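Local coordinates for In2-1 family protein, glutathione transferase lambda3 (Populus trichocarpa, PDB 4PQI) that binds glutathione and, as a monomeric Lambda-class glutathione transferase, probably catalyses glutathione-dependent thiol-transfer reactions, at residues 51-56 and 216-221; 8-13 and 221-226. One frame throughout, in Å; residues are numbered along the deposited sequence.

Contact 1 of 2, residues 51-56 and 216-221; sequences RNFKGL and NKIEAY. With CA (calcium ion), chain E.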
loop_
_atom_site.group_PDB
_atom_site.type_symbol
_atom_site.label_atom_id
_atom_site.label_comp_id
_atom_site.label_asym_id
_atom_site.label_seq_id
_atom_site.Cartn_x
_atom_site.Cartn_y
_atom_site.Cartn_z
ATOM N N ARG A 51 -9.458 -2.006 0.689
ATOM C CA ARG A 51 -10.697 -2.433 0.025
ATOM C C ARG A 51 -11.018 -3.892 0.327
ATOM O O ARG A 51 -12.153 -4.244 0.681
ATOM C CB ARG A 51 -10.546 -2.247 -1.488
ATOM C CG ARG A 51 -11.640 -2.874 -2.349
ATOM C CD ARG A 51 -11.245 -2.712 -3.819
ATOM N NE ARG A 51 -12.082 -3.439 -4.772
ATOM C CZ ARG A 51 -11.817 -4.650 -5.259
ATOM N NH1 ARG A 51 -10.755 -5.340 -4.862
ATOM N NH2 ARG A 51 -12.644 -5.187 -6.138
ATOM N N ASN A 52 -9.996 -4.731 0.175
ATOM C CA ASN A 52 -10.116 -6.166 0.374
ATOM C C ASN A 52 -10.458 -6.500 1.828
ATOM O O ASN A 52 -11.451 -7.179 2.101
ATOM C CB ASN A 52 -8.824 -6.874 -0.063
ATOM C CG ASN A 52 -8.588 -6.812 -1.582
ATOM O OD1 ASN A 52 -9.421 -6.298 -2.333
ATOM N ND2 ASN A 52 -7.443 -7.327 -2.030
ATOM N N PHE A 53 -9.646 -6.008 2.756
ATOM C CA PHE A 53 -9.838 -6.307 4.174
ATOM C C PHE A 53 -11.229 -5.927 4.700
ATOM O O PHE A 53 -11.867 -6.712 5.404
ATOM C CB PHE A 53 -8.757 -5.638 5.016
ATOM C CG PHE A 53 -8.687 -6.159 6.414
ATOM C CD1 PHE A 53 -7.861 -7.234 6.728
ATOM C CD2 PHE A 53 -9.455 -5.587 7.419
ATOM C CE1 PHE A 53 -7.795 -7.727 8.019
ATOM C CE2 PHE A 53 -9.396 -6.078 8.719
ATOM C CZ PHE A 53 -8.560 -7.143 9.017
ATOM N N LYS A 54 -11.711 -4.743 4.341
ATOM C CA LYS A 54 -13.010 -4.289 4.831
ATOM C C LYS A 54 -14.192 -5.003 4.153
ATOM O O LYS A 54 -15.345 -4.872 4.584
ATOM C CB LYS A 54 -13.129 -2.758 4.738
ATOM C CG LYS A 54 -12.055 -2.003 5.517
ATOM C CD LYS A 54 -12.323 -0.482 5.584
ATOM C CE LYS A 54 -13.628 -0.163 6.296
ATOM N NZ LYS A 54 -13.465 -0.064 7.780
ATOM N N GLY A 55 -13.890 -5.784 3.119
ATOM C CA GLY A 55 -14.890 -6.561 2.411
ATOM C C GLY A 55 -15.621 -5.711 1.399
ATOM O O GLY A 55 -16.801 -5.926 1.153
ATOM N N LEU A 56 -14.921 -4.738 0.822
ATOM C CA LEU A 56 -15.538 -3.799 -0.122
ATOM C C LEU A 56 -15.256 -4.106 -1.601
ATOM O O LEU A 56 -15.292 -3.212 -2.443
ATOM C CB LEU A 56 -15.104 -2.367 0.196
ATOM C CG LEU A 56 -15.360 -1.896 1.630
ATOM C CD1 LEU A 56 -14.665 -0.560 1.925
ATOM C CD2 LEU A 56 -16.854 -1.792 1.891
ATOM N N ASN A 216 1.961 -10.864 6.179
ATOM C CA ASN A 216 1.855 -11.841 5.104
ATOM C C ASN A 216 0.894 -13.021 5.321
ATOM O O ASN A 216 0.634 -13.777 4.383
ATOM C CB ASN A 216 3.235 -12.360 4.687
ATOM C CG ASN A 216 3.853 -11.532 3.577
ATOM O OD1 ASN A 216 3.569 -11.743 2.401
ATOM N ND2 ASN A 216 4.694 -10.578 3.950
ATOM N N LYS A 217 0.370 -13.183 6.533
ATOM C CA LYS A 217 -0.641 -14.215 6.783
ATOM C C LYS A 217 -2.034 -13.743 6.342
ATOM O O LYS A 217 -2.986 -14.532 6.244
ATOM C CB LYS A 217 -0.686 -14.595 8.267
ATOM C CG LYS A 217 0.632 -15.102 8.832
ATOM C CD LYS A 217 0.461 -15.489 10.302
ATOM C CE LYS A 217 1.805 -15.676 10.997
ATOM N NZ LYS A 217 1.620 -15.995 12.453
ATOM N N ILE A 218 -2.149 -12.453 6.069
ATOM C CA ILE A 218 -3.446 -11.866 5.794
ATOM C C ILE A 218 -3.809 -11.947 4.311
ATOM O O ILE A 218 -3.133 -11.368 3.464
ATOM C CB ILE A 218 -3.488 -10.410 6.295
ATOM C CG1 ILE A 218 -3.108 -10.359 7.782
ATOM C CG2 ILE A 218 -4.859 -9.784 6.034
ATOM C CD1 ILE A 218 -2.889 -8.965 8.304
ATOM N N GLU A 219 -4.885 -12.669 4.016
ATOM C CA GLU A 219 -5.341 -12.890 2.643
ATOM C C GLU A 219 -5.567 -11.587 1.873
ATOM O O GLU A 219 -5.238 -11.498 0.691
ATOM C CB GLU A 219 -6.629 -13.715 2.634
ATOM C CG GLU A 219 -6.469 -15.129 3.165
ATOM C CD GLU A 219 -5.476 -15.940 2.353
ATOM O OE1 GLU A 219 -5.314 -15.653 1.145
ATOM O OE2 GLU A 219 -4.848 -16.858 2.923
ATOM N N ALA A 220 -6.129 -10.587 2.544
ATOM C CA ALA A 220 -6.398 -9.304 1.904
ATOM C C ALA A 220 -5.118 -8.738 1.286
ATOM O O ALA A 220 -5.141 -8.181 0.189
ATOM C CB ALA A 220 -6.981 -8.328 2.910
ATOM N N TYR A 221 -4.001 -8.902 1.991
ATOM C CA TYR A 221 -2.716 -8.447 1.478
ATOM C C TYR A 221 -2.135 -9.366 0.402
ATOM O O TYR A 221 -1.694 -8.877 -0.631
ATOM C CB TYR A 221 -1.700 -8.270 2.604
ATOM C CG TYR A 221 -0.278 -8.040 2.115
ATOM C CD1 TYR A 221 0.037 -6.945 1.316
ATOM C CD2 TYR A 221 0.745 -8.917 2.457
ATOM C CE1 TYR A 221 1.334 -6.726 0.874
ATOM C CE2 TYR A 221 2.033 -8.716 2.016
ATOM C CZ TYR A 221 2.324 -7.613 1.227
ATOM O OH TYR A 221 3.614 -7.416 0.791
HETATM CA CA CA E . -19.058 -6.039 0.379
HETATM O O HOH W 1 -20.946 -6.926 -1.266
HETATM O O HOH W 2 -17.884 -7.095 -1.303
HETATM O O HOH W 3 -19.240 -8.037 1.871
HETATM O O HOH W 4 -19.675 -4.796 2.468
#

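Contact 2 of 2, residues 8-13 and 221-226; sequences DKSVPE and YKQTKT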
loop_
_atom_site.group_PDB
_atom_site.type_symbol
_atom_site.label_atom_id
_atom_site.label_comp_id
_atom_site.label_asym_id
_atom_site.label_seq_id
_atom_site.Cartn_x
_atom_site.Cartn_y
_atom_site.Cartn_z
ATOM N N ASP A 8 -10.398 -10.502 8.612
ATOM C CA ASP A 8 -10.337 -10.200 7.178
ATOM C C ASP A 8 -11.638 -10.569 6.450
ATOM O O ASP A 8 -12.103 -11.692 6.546
ATOM C CB ASP A 8 -9.163 -10.993 6.591
ATOM C CG ASP A 8 -8.818 -10.604 5.175
ATOM O OD1 ASP A 8 -9.532 -9.785 4.555
ATOM O OD2 ASP A 8 -7.806 -11.134 4.675
ATOM N N LYS A 9 -12.217 -9.630 5.712
ATOM C CA LYS A 9 -13.478 -9.902 5.022
ATOM C C LYS A 9 -13.304 -10.102 3.517
ATOM O O LYS A 9 -14.282 -10.160 2.775
ATOM C CB LYS A 9 -14.513 -8.808 5.310
ATOM C CG LYS A 9 -15.263 -8.984 6.632
ATOM C CD LYS A 9 -16.226 -10.143 6.565
ATOM C CE LYS A 9 -16.932 -10.366 7.891
ATOM N NZ LYS A 9 -17.841 -11.548 7.829
ATOM N N SER A 10 -12.056 -10.229 3.079
ATOM C CA SER A 10 -11.749 -10.370 1.657
ATOM C C SER A 10 -12.116 -11.746 1.142
ATOM O O SER A 10 -12.129 -12.720 1.887
ATOM C CB SER A 10 -10.259 -10.126 1.389
ATOM O OG SER A 10 -9.484 -11.191 1.925
ATOM N N VAL A 11 -12.405 -11.814 -0.152
ATOM C CA VAL A 11 -12.588 -13.086 -0.838
ATOM C C VAL A 11 -11.652 -13.136 -2.056
ATOM O O VAL A 11 -11.205 -12.088 -2.539
ATOM C CB VAL A 11 -14.056 -13.271 -1.278
ATOM C CG1 VAL A 11 -14.962 -13.418 -0.056
ATOM C CG2 VAL A 11 -14.512 -12.105 -2.157
ATOM N N PRO A 12 -11.324 -14.352 -2.532
ATOM C CA PRO A 12 -10.589 -14.517 -3.793
ATOM C C PRO A 12 -11.261 -13.723 -4.906
ATOM O O PRO A 12 -12.491 -13.675 -4.979
ATOM C CB PRO A 12 -10.691 -16.026 -4.060
ATOM C CG PRO A 12 -10.763 -16.616 -2.719
ATOM C CD PRO A 12 -11.536 -15.643 -1.860
ATOM N N GLU A 13 -10.459 -13.078 -5.743
ATOM C CA GLU A 13 -11.006 -12.189 -6.747
ATOM C C GLU A 13 -10.352 -12.413 -8.107
ATOM O O GLU A 13 -9.129 -12.484 -8.217
ATOM C CB GLU A 13 -10.816 -10.748 -6.295
ATOM C CG GLU A 13 -11.407 -9.715 -7.215
ATOM C CD GLU A 13 -11.278 -8.318 -6.643
ATOM O OE1 GLU A 13 -11.909 -7.389 -7.195
ATOM O OE2 GLU A 13 -10.534 -8.150 -5.651
ATOM N N TYR A 221 -4.001 -8.902 1.991
ATOM C CA TYR A 221 -2.716 -8.447 1.478
ATOM C C TYR A 221 -2.135 -9.366 0.402
ATOM O O TYR A 221 -1.694 -8.877 -0.631
ATOM C CB TYR A 221 -1.700 -8.270 2.604
ATOM C CG TYR A 221 -0.278 -8.040 2.115
ATOM C CD1 TYR A 221 0.037 -6.945 1.316
ATOM C CD2 TYR A 221 0.745 -8.917 2.457
ATOM C CE1 TYR A 221 1.334 -6.726 0.874
ATOM C CE2 TYR A 221 2.033 -8.716 2.016
ATOM C CZ TYR A 221 2.324 -7.613 1.227
ATOM O OH TYR A 221 3.614 -7.416 0.791
ATOM N N LYS A 222 -2.123 -10.680 0.655
ATOM C CA LYS A 222 -1.474 -11.635 -0.244
ATOM C C LYS A 222 -2.005 -11.531 -1.665
ATOM O O LYS A 222 -1.232 -11.587 -2.621
ATOM C CB LYS A 222 -1.623 -13.075 0.271
ATOM C CG LYS A 222 -0.780 -13.385 1.499
ATOM C CD LYS A 222 -0.769 -14.880 1.810
ATOM C CE LYS A 222 -2.137 -15.354 2.240
ATOM N NZ LYS A 222 -2.138 -16.770 2.702
ATOM N N GLN A 223 -3.325 -11.363 -1.783
ATOM C CA GLN A 223 -4.015 -11.154 -3.053
ATOM C C GLN A 223 -3.486 -9.988 -3.898
ATOM O O GLN A 223 -3.759 -9.932 -5.091
ATOM C CB GLN A 223 -5.515 -10.934 -2.799
ATOM C CG GLN A 223 -6.222 -12.124 -2.205
ATOM C CD GLN A 223 -7.703 -11.894 -2.019
ATOM O OE1 GLN A 223 -8.265 -10.929 -2.542
ATOM N NE2 GLN A 223 -8.350 -12.785 -1.267
ATOM N N THR A 224 -2.749 -9.057 -3.289
ATOM C CA THR A 224 -2.367 -7.824 -3.986
ATOM C C THR A 224 -0.879 -7.752 -4.328
ATOM O O THR A 224 -0.424 -6.797 -4.969
ATOM C CB THR A 224 -2.689 -6.591 -3.133
ATOM O OG1 THR A 224 -1.792 -6.558 -2.028
ATOM C CG2 THR A 224 -4.122 -6.649 -2.629
ATOM N N LYS A 225 -0.128 -8.765 -3.903
ATOM C CA LYS A 225 1.327 -8.770 -4.064
ATOM C C LYS A 225 1.806 -8.800 -5.519
ATOM O O LYS A 225 1.245 -9.495 -6.365
ATOM C CB LYS A 225 1.963 -9.912 -3.258
ATOM C CG LYS A 225 2.004 -9.612 -1.764
ATOM C CD LYS A 225 2.631 -10.740 -0.951
ATOM C CE LYS A 225 4.141 -10.655 -0.957
ATOM N NZ LYS A 225 4.732 -11.634 -0.009
ATOM N N THR A 226 2.875 -8.048 -5.774
ATOM C CA THR A 226 3.421 -7.834 -7.109
ATOM C C THR A 226 4.446 -8.913 -7.481
ATOM O O THR A 226 4.978 -9.608 -6.612
ATOM C CB THR A 226 4.055 -6.412 -7.201
ATOM O OG1 THR A 226 4.204 -6.018 -8.572
ATOM C CG2 THR A 226 5.406 -6.358 -6.484
#

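Contact 1 of 2, residues 51-56 and 216-221
The methyl group of Ala220 packs onto the last turn of helix 42-54, where its CB lies 3.5 Å from Phe53 N and 3.8 Å from Asn52 CB. That approach to a backbone nitrogen, together with the 5.1 Å between the CA atoms of Phe53 and Ala220, is consistent with the small side chain allowing the two backbones to come close. Phe53 meets the other segment with the rim of its ring: Ile218 CG2 lies in the ring plane, 4.0 Å from Phe53 CD1. The Phe53 first torsion of -166° places the ring opposite its own backbone N, swinging CD1 alongside Ile218, the N-cap residue of helix 219-222. One polar link crosses, a weak hydrogen bond from Asn52 ND2 to Ala220 O (3.3 Å), nearly straight at 167°. Beyond the packed turn, Gly55 has positive phi and closes the helix in a Schellman motif; its O binds a calcium ion at 2.4 Å, with four waters and Glu59 among the other ligands. All four touching residues are buried, and the one hydrogen bond across, from the Asn52 side-chain amide, is weak, so cohesion here probably comes mainly from methyl and ring-rim packing.

Contact 2 of 2, residues 8-13 and 221-226
Gln223 points its amide end-on at the backbone carbonyl of Val11, and the two terminal atoms straddle it evenly: Val11 O is 3.2 Å from Gln223 OE1 and equally 3.2 Å from Gln223 NE2. The amide is probably turned over in the model, so which of the two atoms is the nitrogen cannot be relied on, and neither contact is called a hydrogen bond. The reach follows from the torsions: CG lies anti to the carbonyl carbon (chi1 -64°) and the chain is extended beyond it, which carries the amide across to Ser10, Val11 and Pro12. Replacing Gln223 with alanine would probably open a gap beside Ser10 and Pro12 and deprive the Val11 carbonyl of this polar neighbour, although Gln57 also donates to that oxygen. The CB atoms of Val11 and Pro12 point away from the other segment, so Gln223 meets mostly backbone there. Ser10 is held locally: its N and OG each lie 3.0 Å from Asp8 OD1, both coming from the same face of the carboxylate, 50° and 40° out of its plane. On the partner segment, Thr224 OG1 bonds to Tyr221 O at 2.7 Å along a lone pair, and Thr224 N shares that acceptor at 2.9 Å. Glu13, at the margin, spends its charge on Arg51. An Asx turn at Asp8 and a type I beta turn from Lys222 to Lys225 shape the two segments where the N-terminal leader ahead of strand 33-37 lies against the all-helical C-terminal part of the GST fold.

In the fold
Both contacts draw on helix 219-222 and share Tyr221, and their centres lie about 5 Å apart on the same side of the chain's centre. Contact 1 is buried and ties the thioredoxin-like N-terminal domain to the C-terminal region largely through apolar packing. Contact 2 is a surface contact, slightly smaller in buried area (149 against 179 Å²), and relies on one long polar side chain meeting backbone. Along the chain, contact 1 is nested within the loop that contact 2 closes. The leader also reaches contact 1 directly, since Asp8 OD2 accepts from the backbone N of Ala220 and Lys9 bonds through its backbone to Phe53.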